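Local coordinates for protein L-threonine-O-3-phosphate decarboxylase (Porphyromonas gingivalis, PDB 3FKD) that probably binds pyridoxal 5'-phosphate and is thought to decarboxylate L-threonine O-3-phosphate, at residues A[154-159]-A[184-189]; A[130-135]-A[162-167]; A[46-51]-A[224-229]; A[204-209]-A[230-235]. All coordinates share one frame; numbering follows the deposited sequence.

Contact 1: A[154-159]-A[184-189]; sequences LLNDHP and KGRKNL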
loop_
_atom_site.group_PDB
_atom_site.type_symbol
_atom_site.label_atom_id
_atom_site.label_comp_id
_atom_site.label_asym_id
_atom_site.label_seq_id
_atom_site.Cartn_x
_atom_site.Cartn_y
_atom_site.Cartn_z
ATOM N N LEU A 154 15.207 -18.449 -23.033
ATOM C CA LEU A 154 13.921 -18.832 -22.443
ATOM C C LEU A 154 12.735 -17.981 -22.973
ATOM O O LEU A 154 11.664 -18.502 -23.298
ATOM C CB LEU A 154 13.975 -18.696 -20.925
ATOM C CG LEU A 154 15.008 -19.441 -20.116
ATOM C CD1 LEU A 154 15.285 -18.677 -18.851
ATOM C CD2 LEU A 154 14.478 -20.831 -19.806
ATOM N N LEU A 155 12.926 -16.667 -22.997
ATOM C CA LEU A 155 11.933 -15.750 -23.516
ATOM C C LEU A 155 11.617 -16.138 -24.935
ATOM O O LEU A 155 10.462 -16.186 -25.340
ATOM C CB LEU A 155 12.469 -14.309 -23.494
ATOM C CG LEU A 155 12.399 -13.438 -22.226
ATOM C CD1 LEU A 155 11.376 -13.951 -21.236
ATOM C CD2 LEU A 155 13.721 -13.325 -21.567
ATOM N N ASN A 156 12.669 -16.416 -25.693
ATOM C CA ASN A 156 12.538 -16.779 -27.095
ATOM C C ASN A 156 11.975 -18.184 -27.341
ATOM O O ASN A 156 11.146 -18.371 -28.239
ATOM C CB ASN A 156 13.873 -16.598 -27.804
ATOM C CG ASN A 156 14.311 -15.134 -27.846
ATOM O OD1 ASN A 156 15.492 -14.825 -27.683
ATOM N ND2 ASN A 156 13.352 -14.227 -28.054
ATOM N N ASP A 157 12.404 -19.159 -26.538
ATOM C CA ASP A 157 11.988 -20.550 -26.723
ATOM C C ASP A 157 10.574 -20.805 -26.269
ATOM O O ASP A 157 9.918 -21.689 -26.810
ATOM C CB ASP A 157 12.942 -21.541 -26.024
ATOM C CG ASP A 157 14.335 -21.498 -26.599
ATOM O OD1 ASP A 157 14.444 -21.289 -27.832
ATOM O OD2 ASP A 157 15.315 -21.651 -25.822
ATOM N N HIS A 158 10.103 -20.038 -25.286
ATOM C CA HIS A 158 8.733 -20.210 -24.768
ATOM C C HIS A 158 7.840 -18.947 -24.809
ATOM O O HIS A 158 7.510 -18.370 -23.774
ATOM C CB HIS A 158 8.774 -20.772 -23.347
ATOM C CG HIS A 158 9.734 -21.901 -23.173
ATOM N ND1 HIS A 158 10.964 -21.744 -22.571
ATOM C CD2 HIS A 158 9.645 -23.209 -23.517
ATOM C CE1 HIS A 158 11.593 -22.909 -22.550
ATOM N NE2 HIS A 158 10.813 -23.814 -23.119
ATOM N N PRO A 159 7.430 -18.543 -26.015
ATOM C CA PRO A 159 6.531 -17.420 -26.307
ATOM C C PRO A 159 5.248 -17.426 -25.487
ATOM O O PRO A 159 4.625 -16.391 -25.264
ATOM C CB PRO A 159 6.165 -17.658 -27.774
ATOM C CG PRO A 159 7.334 -18.349 -28.325
ATOM C CD PRO A 159 7.856 -19.232 -27.243
ATOM N N LYS A 184 10.872 -4.884 -25.423
ATOM C CA LYS A 184 10.626 -4.405 -26.780
ATOM C C LYS A 184 10.673 -5.507 -27.836
ATOM O O LYS A 184 11.716 -6.141 -28.033
ATOM C CB LYS A 184 11.602 -3.289 -27.131
ATOM C CG LYS A 184 11.465 -2.087 -26.228
ATOM C CD LYS A 184 12.302 -0.904 -26.718
ATOM C CE LYS A 184 12.007 0.309 -25.892
ATOM N NZ LYS A 184 13.227 1.127 -25.747
ATOM N N GLY A 185 9.540 -5.706 -28.514
ATOM C CA GLY A 185 9.412 -6.734 -29.525
ATOM C C GLY A 185 9.350 -8.082 -28.850
ATOM O O GLY A 185 9.786 -9.096 -29.386
ATOM N N ARG A 186 8.798 -8.077 -27.643
ATOM C CA ARG A 186 8.781 -9.242 -26.775
ATOM C C ARG A 186 7.594 -9.025 -25.871
ATOM O O ARG A 186 7.473 -7.990 -25.222
ATOM C CB ARG A 186 10.064 -9.304 -25.950
ATOM C CG ARG A 186 10.396 -10.680 -25.454
ATOM C CD ARG A 186 11.623 -10.653 -24.518
ATOM N NE ARG A 186 12.693 -9.805 -25.022
ATOM C CZ ARG A 186 13.620 -10.217 -25.867
ATOM N NH1 ARG A 186 14.552 -9.380 -26.277
ATOM N NH2 ARG A 186 13.601 -11.462 -26.306
ATOM N N LYS A 187 6.704 -10.002 -25.841
ATOM C CA LYS A 187 5.456 -9.853 -25.117
ATOM C C LYS A 187 5.427 -10.643 -23.832
ATOM O O LYS A 187 4.610 -10.368 -22.957
ATOM C CB LYS A 187 4.307 -10.272 -26.003
ATOM C CG LYS A 187 3.472 -9.102 -26.370
ATOM C CD LYS A 187 3.369 -8.220 -25.128
ATOM C CE LYS A 187 1.961 -7.643 -24.945
ATOM N NZ LYS A 187 1.651 -7.507 -23.493
ATOM N N ASN A 188 6.350 -11.597 -23.731
ATOM C CA ASN A 188 6.375 -12.601 -22.672
ATOM C C ASN A 188 7.372 -12.298 -21.525
ATOM O O ASN A 188 7.714 -13.176 -20.727
ATOM C CB ASN A 188 6.670 -13.987 -23.286
ATOM C CG ASN A 188 8.121 -14.135 -23.718
ATOM O OD1 ASN A 188 8.717 -13.215 -24.290
ATOM N ND2 ASN A 188 8.711 -15.291 -23.411
ATOM N N LEU A 189 7.798 -11.043 -21.449
ATOM C CA LEU A 189 8.673 -10.554 -20.380
ATOM C C LEU A 189 7.995 -9.476 -19.511
ATOM O O LEU A 189 7.445 -8.510 -20.029
ATOM C CB LEU A 189 9.973 -10.003 -20.988
ATOM C CG LEU A 189 10.901 -9.360 -19.983
ATOM C CD1 LEU A 189 11.347 -10.375 -19.001
ATOM C CD2 LEU A 189 12.085 -8.728 -20.697
#

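Contact 2: A[130-135]-A[162-167]; sequences MDFCWL and TFVLDQ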
loop_
_atom_site.group_PDB
_atom_site.type_symbol
_atom_site.label_atom_id
_atom_site.label_comp_id
_atom_site.label_asym_id
_atom_site.label_seq_id
_atom_site.Cartn_x
_atom_site.Cartn_y
_atom_site.Cartn_z
HETATM N N MSE A 130 2.388 -23.716 -19.164
HETATM C CA MSE A 130 2.743 -22.747 -18.133
HETATM C C MSE A 130 2.415 -21.346 -18.592
HETATM O O MSE A 130 2.994 -20.851 -19.555
HETATM C CB MSE A 130 4.244 -22.798 -17.833
HETATM C CG MSE A 130 4.679 -23.962 -17.008
HETATM SE SE MSE A 130 3.509 -24.385 -15.477
HETATM C CE MSE A 130 4.641 -25.817 -14.799
ATOM N N ASP A 131 1.520 -20.670 -17.911
ATOM C CA ASP A 131 1.190 -19.349 -18.420
ATOM C C ASP A 131 2.210 -18.335 -17.875
ATOM O O ASP A 131 2.566 -17.346 -18.529
ATOM C CB ASP A 131 -0.285 -18.999 -18.138
ATOM C CG ASP A 131 -1.252 -20.168 -18.512
ATOM O OD1 ASP A 131 -1.109 -20.763 -19.616
ATOM O OD2 ASP A 131 -2.139 -20.505 -17.690
ATOM N N PHE A 132 2.718 -18.634 -16.688
ATOM C CA PHE A 132 3.689 -17.788 -16.049
ATOM C C PHE A 132 4.801 -18.608 -15.463
ATOM O O PHE A 132 4.593 -19.723 -14.985
ATOM C CB PHE A 132 3.036 -16.957 -14.951
ATOM C CG PHE A 132 2.031 -15.982 -15.471
ATOM C CD1 PHE A 132 2.434 -14.761 -15.975
ATOM C CD2 PHE A 132 0.685 -16.303 -15.493
ATOM C CE1 PHE A 132 1.511 -13.870 -16.466
ATOM C CE2 PHE A 132 -0.246 -15.428 -15.995
ATOM C CZ PHE A 132 0.162 -14.208 -16.478
ATOM N N CYS A 133 5.993 -18.019 -15.530
ATOM C CA CYS A 133 7.161 -18.511 -14.851
ATOM C C CYS A 133 7.787 -17.376 -14.034
ATOM O O CYS A 133 8.065 -16.299 -14.560
ATOM C CB CYS A 133 8.162 -19.062 -15.863
ATOM S SG CYS A 133 9.642 -19.674 -15.093
ATOM N N TRP A 134 8.029 -17.646 -12.757
ATOM C CA TRP A 134 8.447 -16.632 -11.800
ATOM C C TRP A 134 9.920 -16.792 -11.371
ATOM O O TRP A 134 10.290 -17.723 -10.647
ATOM C CB TRP A 134 7.513 -16.661 -10.583
ATOM C CG TRP A 134 6.017 -16.400 -10.889
ATOM C CD1 TRP A 134 5.161 -17.196 -11.624
ATOM C CD2 TRP A 134 5.222 -15.291 -10.434
ATOM N NE1 TRP A 134 3.900 -16.634 -11.662
ATOM C CE2 TRP A 134 3.902 -15.489 -10.921
ATOM C CE3 TRP A 134 5.493 -14.169 -9.640
ATOM C CZ2 TRP A 134 2.869 -14.601 -10.662
ATOM C CZ3 TRP A 134 4.463 -13.269 -9.384
ATOM C CH2 TRP A 134 3.154 -13.500 -9.902
ATOM N N LEU A 135 10.769 -15.885 -11.821
ATOM C CA LEU A 135 12.185 -15.966 -11.495
ATOM C C LEU A 135 12.676 -14.730 -10.785
ATOM O O LEU A 135 12.042 -13.670 -10.799
ATOM C CB LEU A 135 13.009 -16.198 -12.752
ATOM C CG LEU A 135 12.478 -17.436 -13.469
ATOM C CD1 LEU A 135 12.932 -17.479 -14.907
ATOM C CD2 LEU A 135 12.865 -18.701 -12.696
ATOM N N THR A 162 4.639 -16.212 -20.013
ATOM C CA THR A 162 5.079 -14.934 -19.534
ATOM C C THR A 162 6.063 -15.139 -18.399
ATOM O O THR A 162 5.772 -15.796 -17.404
ATOM C CB THR A 162 3.898 -14.091 -19.073
ATOM O OG1 THR A 162 3.034 -13.885 -20.192
ATOM C CG2 THR A 162 4.393 -12.743 -18.540
ATOM N N PHE A 163 7.246 -14.592 -18.560
ATOM C CA PHE A 163 8.231 -14.709 -17.489
ATOM C C PHE A 163 8.132 -13.502 -16.562
ATOM O O PHE A 163 8.277 -12.376 -17.004
ATOM C CB PHE A 163 9.653 -14.898 -18.056
ATOM C CG PHE A 163 9.870 -16.243 -18.648
ATOM C CD1 PHE A 163 10.423 -17.260 -17.901
ATOM C CD2 PHE A 163 9.451 -16.522 -19.935
ATOM C CE1 PHE A 163 10.590 -18.518 -18.445
ATOM C CE2 PHE A 163 9.613 -17.796 -20.484
ATOM C CZ PHE A 163 10.190 -18.783 -19.741
ATOM N N VAL A 164 7.841 -13.731 -15.289
ATOM C CA VAL A 164 7.853 -12.622 -14.362
ATOM C C VAL A 164 9.188 -12.597 -13.613
ATOM O O VAL A 164 9.546 -13.511 -12.834
ATOM C CB VAL A 164 6.637 -12.592 -13.414
ATOM C CG1 VAL A 164 6.656 -11.303 -12.589
ATOM C CG2 VAL A 164 5.302 -12.715 -14.210
ATOM N N LEU A 165 9.932 -11.533 -13.885
ATOM C CA LEU A 165 11.307 -11.421 -13.414
ATOM C C LEU A 165 11.418 -10.378 -12.295
ATOM O O LEU A 165 11.458 -9.200 -12.571
ATOM C CB LEU A 165 12.219 -11.052 -14.592
ATOM C CG LEU A 165 13.612 -11.658 -14.673
ATOM C CD1 LEU A 165 14.365 -11.104 -15.892
ATOM C CD2 LEU A 165 14.379 -11.403 -13.377
ATOM N N ASP A 166 11.430 -10.840 -11.049
ATOM C CA ASP A 166 11.806 -10.044 -9.888
ATOM C C ASP A 166 13.199 -9.500 -10.096
ATOM O O ASP A 166 14.180 -10.259 -10.117
ATOM C CB ASP A 166 11.747 -10.877 -8.597
ATOM C CG ASP A 166 11.782 -10.014 -7.323
ATOM O OD1 ASP A 166 12.094 -8.802 -7.426
ATOM O OD2 ASP A 166 11.477 -10.542 -6.212
ATOM N N GLN A 167 13.270 -8.185 -10.289
ATOM C CA GLN A 167 14.532 -7.472 -10.480
ATOM C C GLN A 167 15.009 -6.731 -9.228
ATOM O O GLN A 167 15.808 -5.795 -9.326
ATOM C CB GLN A 167 14.355 -6.462 -11.598
ATOM C CG GLN A 167 13.930 -7.078 -12.885
ATOM C CD GLN A 167 15.095 -7.681 -13.629
ATOM O OE1 GLN A 167 15.567 -8.759 -13.279
ATOM N NE2 GLN A 167 15.570 -6.984 -14.658
#

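Contact 3: A[46-51]-A[224-229]; sequences HYPEPD and TPWAVN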
loop_
_atom_site.group_PDB
_atom_site.type_symbol
_atom_site.label_atom_id
_atom_site.label_comp_id
_atom_site.label_asym_id
_atom_site.label_seq_id
_atom_site.Cartn_x
_atom_site.Cartn_y
_atom_site.Cartn_z
ATOM N N HIS A 46 -1.264 16.398 1.323
ATOM C CA HIS A 46 -2.043 16.343 0.097
ATOM C C HIS A 46 -2.053 14.941 -0.513
ATOM O O HIS A 46 -1.097 14.170 -0.394
ATOM C CB HIS A 46 -1.584 17.413 -0.887
ATOM C CG HIS A 46 -1.371 18.747 -0.236
ATOM N ND1 HIS A 46 -0.172 19.435 -0.304
ATOM C CD2 HIS A 46 -2.180 19.488 0.562
ATOM C CE1 HIS A 46 -0.270 20.563 0.379
ATOM N NE2 HIS A 46 -1.476 20.616 0.919
ATOM N N TYR A 47 -3.172 14.597 -1.125
ATOM C CA TYR A 47 -3.246 13.353 -1.836
ATOM C C TYR A 47 -2.019 13.297 -2.740
ATOM O O TYR A 47 -1.559 14.323 -3.195
ATOM C CB TYR A 47 -4.578 13.270 -2.596
ATOM C CG TYR A 47 -5.717 12.965 -1.636
ATOM C CD1 TYR A 47 -6.032 11.650 -1.292
ATOM C CD2 TYR A 47 -6.435 13.992 -1.032
ATOM C CE1 TYR A 47 -7.017 11.376 -0.407
ATOM C CE2 TYR A 47 -7.407 13.723 -0.127
ATOM C CZ TYR A 47 -7.716 12.404 0.175
ATOM O OH TYR A 47 -8.746 12.122 1.063
ATOM N N PRO A 48 -1.453 12.098 -2.955
ATOM C CA PRO A 48 -0.478 12.033 -4.046
ATOM C C PRO A 48 -1.235 12.005 -5.359
ATOM O O PRO A 48 -2.449 11.769 -5.375
ATOM C CB PRO A 48 0.206 10.682 -3.841
ATOM C CG PRO A 48 -0.628 9.944 -2.840
ATOM C CD PRO A 48 -1.806 10.772 -2.439
ATOM N N GLU A 49 -0.543 12.208 -6.464
ATOM C CA GLU A 49 -1.173 11.859 -7.729
ATOM C C GLU A 49 -1.770 10.457 -7.532
ATOM O O GLU A 49 -1.113 9.594 -6.982
ATOM C CB GLU A 49 -0.183 11.933 -8.899
ATOM C CG GLU A 49 0.488 13.308 -9.006
ATOM C CD GLU A 49 1.579 13.366 -10.069
ATOM O OE1 GLU A 49 1.616 12.469 -10.943
ATOM O OE2 GLU A 49 2.404 14.315 -10.033
ATOM N N PRO A 50 -3.028 10.263 -7.938
ATOM C CA PRO A 50 -3.791 9.026 -7.748
ATOM C C PRO A 50 -3.078 7.932 -8.491
ATOM O O PRO A 50 -3.171 6.733 -8.254
ATOM C CB PRO A 50 -5.103 9.308 -8.501
ATOM C CG PRO A 50 -5.136 10.782 -8.707
ATOM C CD PRO A 50 -3.744 11.243 -8.766
ATOM N N ASP A 51 -2.362 8.452 -9.458
ATOM C CA ASP A 51 -1.701 7.726 -10.506
ATOM C C ASP A 51 -0.169 7.549 -10.275
ATOM O O ASP A 51 0.480 6.798 -10.989
ATOM C CB ASP A 51 -1.899 8.599 -11.760
ATOM C CG ASP A 51 -1.595 7.873 -13.001
ATOM O OD1 ASP A 51 -1.220 6.668 -12.883
ATOM O OD2 ASP A 51 -1.722 8.487 -14.080
ATOM N N THR A 224 -5.872 0.684 -8.028
ATOM C CA THR A 224 -6.665 1.482 -7.110
ATOM C C THR A 224 -5.972 2.811 -6.921
ATOM O O THR A 224 -4.769 2.839 -6.813
ATOM C CB THR A 224 -6.872 0.728 -5.766
ATOM O OG1 THR A 224 -5.715 0.814 -4.937
ATOM C CG2 THR A 224 -7.161 -0.774 -6.019
ATOM N N PRO A 225 -6.726 3.929 -6.908
ATOM C CA PRO A 225 -6.038 5.237 -6.844
ATOM C C PRO A 225 -5.446 5.544 -5.481
ATOM O O PRO A 225 -5.942 5.041 -4.473
ATOM C CB PRO A 225 -7.156 6.271 -7.160
ATOM C CG PRO A 225 -8.456 5.551 -6.909
ATOM C CD PRO A 225 -8.195 4.052 -6.754
ATOM N N TRP A 226 -4.430 6.418 -5.474
ATOM C CA TRP A 226 -3.664 6.746 -4.284
ATOM C C TRP A 226 -3.135 5.477 -3.563
ATOM O O TRP A 226 -3.044 5.421 -2.322
ATOM C CB TRP A 226 -4.443 7.648 -3.319
ATOM C CG TRP A 226 -5.326 8.687 -3.942
ATOM C CD1 TRP A 226 -4.940 9.863 -4.547
ATOM C CD2 TRP A 226 -6.757 8.683 -3.954
ATOM N NE1 TRP A 226 -6.047 10.572 -4.958
ATOM C CE2 TRP A 226 -7.175 9.865 -4.625
ATOM C CE3 TRP A 226 -7.730 7.778 -3.495
ATOM C CZ2 TRP A 226 -8.524 10.171 -4.832
ATOM C CZ3 TRP A 226 -9.053 8.062 -3.706
ATOM C CH2 TRP A 226 -9.450 9.271 -4.370
ATOM N N ALA A 227 -2.759 4.470 -4.345
ATOM C CA ALA A 227 -2.115 3.264 -3.793
ATOM C C ALA A 227 -0.622 3.458 -3.429
ATOM O O ALA A 227 -0.086 2.702 -2.601
ATOM C CB ALA A 227 -2.259 2.120 -4.742
ATOM N N VAL A 228 0.013 4.470 -4.028
ATOM C CA VAL A 228 1.416 4.798 -3.747
ATOM C C VAL A 228 1.524 6.093 -2.944
ATOM O O VAL A 228 1.172 7.166 -3.445
ATOM C CB VAL A 228 2.259 4.920 -5.057
ATOM C CG1 VAL A 228 3.689 5.155 -4.731
ATOM C CG2 VAL A 228 2.114 3.647 -5.903
ATOM N N ASN A 229 2.006 5.991 -1.711
ATOM C CA ASN A 229 2.008 7.131 -0.821
ATOM C C ASN A 229 3.024 8.233 -1.225
ATOM O O ASN A 229 3.976 7.983 -1.987
ATOM C CB ASN A 229 2.185 6.686 0.640
ATOM C CG ASN A 229 3.599 6.170 0.937
ATOM O OD1 ASN A 229 4.520 6.962 1.142
ATOM N ND2 ASN A 229 3.775 4.833 0.919
HETATM O O HOH W 1 -0.514 7.273 -5.547
#

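Contact 4: A[204-209]-A[230-235]; sequences LRIGYI and ALAIEA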
loop_
_atom_site.group_PDB
_atom_site.type_symbol
_atom_site.label_atom_id
_atom_site.label_comp_id
_atom_site.label_asym_id
_atom_site.label_seq_id
_atom_site.Cartn_x
_atom_site.Cartn_y
_atom_site.Cartn_z
ATOM N N LEU A 204 9.218 2.584 3.052
ATOM C CA LEU A 204 8.510 3.484 2.177
ATOM C C LEU A 204 7.515 2.794 1.263
ATOM O O LEU A 204 6.575 3.427 0.795
ATOM C CB LEU A 204 9.499 4.292 1.341
ATOM C CG LEU A 204 9.703 5.768 1.669
ATOM C CD1 LEU A 204 9.209 6.032 3.066
ATOM C CD2 LEU A 204 11.185 6.163 1.522
ATOM N N ARG A 205 7.716 1.502 1.024
ATOM C CA ARG A 205 6.821 0.702 0.167
ATOM C C ARG A 205 6.672 1.256 -1.224
ATOM O O ARG A 205 5.636 1.756 -1.553
ATOM C CB ARG A 205 5.426 0.558 0.787
ATOM C CG ARG A 205 5.430 0.226 2.309
ATOM C CD ARG A 205 6.259 -1.048 2.732
ATOM N NE ARG A 205 5.857 -2.245 2.019
ATOM C CZ ARG A 205 6.639 -2.953 1.201
ATOM N NH1 ARG A 205 7.909 -2.609 0.996
ATOM N NH2 ARG A 205 6.151 -4.037 0.594
ATOM N N ILE A 206 7.695 1.147 -2.059
ATOM C CA ILE A 206 7.565 1.641 -3.410
ATOM C C ILE A 206 8.339 0.700 -4.385
ATOM O O ILE A 206 9.381 0.154 -4.024
ATOM C CB ILE A 206 7.854 3.190 -3.476
ATOM C CG1 ILE A 206 7.326 3.821 -4.764
ATOM C CG2 ILE A 206 9.334 3.594 -3.187
ATOM C CD1 ILE A 206 7.770 3.159 -6.004
ATOM N N GLY A 207 7.770 0.458 -5.577
ATOM C CA GLY A 207 8.336 -0.423 -6.575
ATOM C C GLY A 207 7.599 -0.218 -7.873
ATOM O O GLY A 207 6.721 0.626 -7.934
ATOM N N TYR A 208 7.928 -0.953 -8.925
ATOM C CA TYR A 208 7.180 -0.762 -10.159
ATOM C C TYR A 208 7.179 -1.932 -11.150
ATOM O O TYR A 208 8.066 -2.780 -11.132
ATOM C CB TYR A 208 7.558 0.557 -10.868
ATOM C CG TYR A 208 8.998 0.673 -11.295
ATOM C CD1 TYR A 208 9.412 0.231 -12.549
ATOM C CD2 TYR A 208 9.942 1.233 -10.450
ATOM C CE1 TYR A 208 10.739 0.318 -12.943
ATOM C CE2 TYR A 208 11.248 1.345 -10.830
ATOM C CZ TYR A 208 11.648 0.884 -12.081
ATOM O OH TYR A 208 12.953 1.002 -12.451
ATOM N N ILE A 209 6.150 -1.954 -12.010
ATOM C CA ILE A 209 6.047 -2.948 -13.081
ATOM C C ILE A 209 6.459 -2.381 -14.447
ATOM O O ILE A 209 6.075 -1.269 -14.807
ATOM C CB ILE A 209 4.630 -3.570 -13.151
ATOM C CG1 ILE A 209 4.236 -4.132 -11.794
ATOM C CG2 ILE A 209 4.571 -4.669 -14.185
ATOM C CD1 ILE A 209 2.805 -4.651 -11.708
ATOM N N ALA A 230 2.783 9.437 -0.697
ATOM C CA ALA A 230 3.381 10.693 -1.177
ATOM C C ALA A 230 4.856 10.808 -0.927
ATOM O O ALA A 230 5.591 11.240 -1.793
ATOM C CB ALA A 230 2.647 11.938 -0.565
ATOM N N LEU A 231 5.278 10.438 0.275
ATOM C CA LEU A 231 6.681 10.479 0.645
ATOM C C LEU A 231 7.464 9.494 -0.177
ATOM O O LEU A 231 8.601 9.784 -0.522
ATOM C CB LEU A 231 6.865 10.118 2.101
ATOM C CG LEU A 231 6.508 11.203 3.095
ATOM C CD1 LEU A 231 6.555 10.568 4.484
ATOM C CD2 LEU A 231 7.432 12.466 2.967
ATOM N N ALA A 232 6.875 8.332 -0.463
ATOM C CA ALA A 232 7.545 7.323 -1.289
ATOM C C ALA A 232 7.773 7.845 -2.685
ATOM O O ALA A 232 8.837 7.612 -3.271
ATOM C CB ALA A 232 6.770 5.966 -1.326
ATOM N N ILE A 233 6.782 8.547 -3.223
ATOM C CA ILE A 233 6.886 9.110 -4.570
ATOM C C ILE A 233 8.078 10.073 -4.580
ATOM O O ILE A 233 8.867 10.119 -5.523
ATOM C CB ILE A 233 5.539 9.800 -5.054
ATOM C CG1 ILE A 233 4.614 8.771 -5.734
ATOM C CG2 ILE A 233 5.813 10.862 -6.058
ATOM C CD1 ILE A 233 3.102 9.002 -5.509
ATOM N N GLU A 234 8.203 10.779 -3.465
ATOM C CA GLU A 234 9.173 11.829 -3.270
ATOM C C GLU A 234 10.607 11.262 -3.097
ATOM O O GLU A 234 11.557 11.783 -3.675
ATOM C CB GLU A 234 8.717 12.678 -2.080
ATOM C CG GLU A 234 9.551 13.871 -1.780
ATOM C CD GLU A 234 9.451 15.006 -2.814
ATOM O OE1 GLU A 234 8.595 14.964 -3.705
ATOM O OE2 GLU A 234 10.257 15.963 -2.707
ATOM N N ALA A 235 10.734 10.172 -2.342
ATOM C CA ALA A 235 12.005 9.475 -2.200
ATOM C C ALA A 235 12.488 8.954 -3.537
ATOM O O ALA A 235 13.655 9.133 -3.907
ATOM C CB ALA A 235 11.891 8.335 -1.201
#

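Contact 1: A[154-159]-A[184-189]
The side-chain amide of N188 reaches the C-terminal end of helix 148-157, where backbone carbonyls are left without helical partners. Its ND2 gives a weak hydrogen bond to L155 O at 2.8 Å, with an N-H...O angle of 129°. It gives a second weak one to H158 O at 3.3 Å. ND2 also has a weak bond to T161 O, so one NH2 group is shared among three carbonyls. The chi1 of N188 is 73°, which sets CG between the backbone N and the carbonyl carbon and turns the amide to the helix end. H158 is the first residue past the helix. Its backbone N still bonds to L154 O, and its ND1 leans weakly on the same oxygen.

The contact lies by the N-terminal ends of strands 162-166 and 189-194, inner neighbours in the seven-stranded sheet of this PLP-dependent aminotransferase fold. Here the chain leaves the helix of a beta-alpha-beta unit.

Apolar contacts lie beside the polar ones. L155 CG packs on R186 CD at 3.7 Å, the two side chains crossing at about a right angle. L155 CD1 also touches L189 CB at 4.2 Å.

The charged group of R186 makes no bond across the contact. Its NH2 lies 3.3 Å from N156 ND2, which comes near the guanidinium plane at the edge, but both are donors. R186 NE bonds to D182 O.

Contact 2: A[130-135]-A[162-167]
F132, C133, W134 and L135 pair with T162, F163, V164 and L165 in parallel register. Five backbone hydrogen bonds join the strands, from T162 N to D131 O at one end to D166 N to L135 O at the other. The bonds are alike in length; V164 N to C133 O is 2.7 Å.

On one face, the F132 ring lies alongside T162, its CD1 3.5 Å from T162 CB. V164 CB sits over one face of the W134 indole, toward the rim. On the other face, C133 CB meets F163 CD1 at 3.5 Å. A chi1 of 179° brings C133 SG beside the F163 ring, obliquely, 4.7 Å from its centroid. L135 CD1 reaches the edge of that ring.

These are the two strands of the beta-alpha-beta unit 132-136, 148-157, 162-166, inside the seven-stranded sheet.

Further out, I83 of helix 75-86 touches W134 and V164. S92 OG bonds W134 NE1. F87 meets F132 edge-to-face. D166 OD2 bonds Y102 OH, and its OD1 bonds S168 OG.

Contact 3: A[46-51]-A[224-229]
W226 lies between Y47 and P50, and its side chain can be followed outward from CB. CB is 4.2 Å from P48 CD. At CG, Y47 CD1 approaches on one face and P50 CA lies near. CD1 meets P48 O at 3.2 Å, and this oxygen lies in the plane of the indole, at its edge. NE1 is 3.8 Å from Y47 CD1. W226 CE2 lies 3.9 Å from Y47 CD1, on the same face. P50 CB makes a CH-pi contact over the face opposite Y47, 4.2 Å from the centroid of the five-membered ring. The Y47 ring and the five-membered ring of W226 meet obliquely, their planes at 49°.

A chi1 of -37° puts CG anti to the carbonyl carbon, and the ring runs back toward 46-51. The backbone is tied too. W226 N donates a hydrogen bond to P50 O at 3.1 Å, in the carbonyl plane and on a lone pair. A water donates to both E49 O and V228 O and bridges the two loops.

W226 O accepts a hydrogen bond from R205 of the second subunit, and A227 O one from N74 of that subunit. Y47 packs on its H197. This is a loop-to-loop contact at the dimer interface, consistent with the dimers that class I and II aminotransferases form.

Contact 4: A[204-209]-A[230-235]
L204 and A232 are nearest in backbone, their CA atoms 5.3 Å apart, where the residues leading into strand 207-210 pass the first turns of helix 230-241. A232 CB is the centre of the contact. It meets L204 O at 3.3 Å, L204 CB at 4.2 Å and I206 CB at 3.7 Å. The methyl thus lies against a carbonyl and two aliphatic side chains. I206 CG1 and CG2 lie 4.1 and 4.0 Å from A232 CB. Chi1 of I206 is -163°: CG1 extends away from the backbone N, while CG2 takes the place between N and the carbonyl carbon.

One turn on, A235 CB touches L204 CD2 at 3.6 Å. L204 therefore spans two small residues of the same helix face. Helix 31-39 reaches A235 too, through L33 and L37.

No hydrogen bond crosses between the segments. L204 O instead accepts one from N229 ND2, and N229 OD1 caps A232 N at the start of the helix. The R205 side chain leads away from the helix toward the second subunit. I206 also packs on V72.

The small methyls of A232 and A235 probably let the helix come close, and the contact between the segments is held by burial of apolar groups.

How the contacts relate
The contacts form two touching pairs, 1 with 2 and 3 with 4. Contacts 1 and 2 have centres 11 Å apart and meet at F163 of contact 2, whose backbone N is 2.6 Å from N188 O, a probable hydrogen bond. L155 CD1 also packs on F163 CD2. Contacts 3 and 4 have centres 10 Å apart and are joined through N229 ND2 and L204 O, at 3.1 Å. I233 lies against P48 and V228. Contacts 3 and 4 both touch the second subunit. Contacts 2 and 4 reach the same sheet, with nearest atoms about 7 Å apart. Contacts 1 and 3 are the most distant, 32 Å between centres.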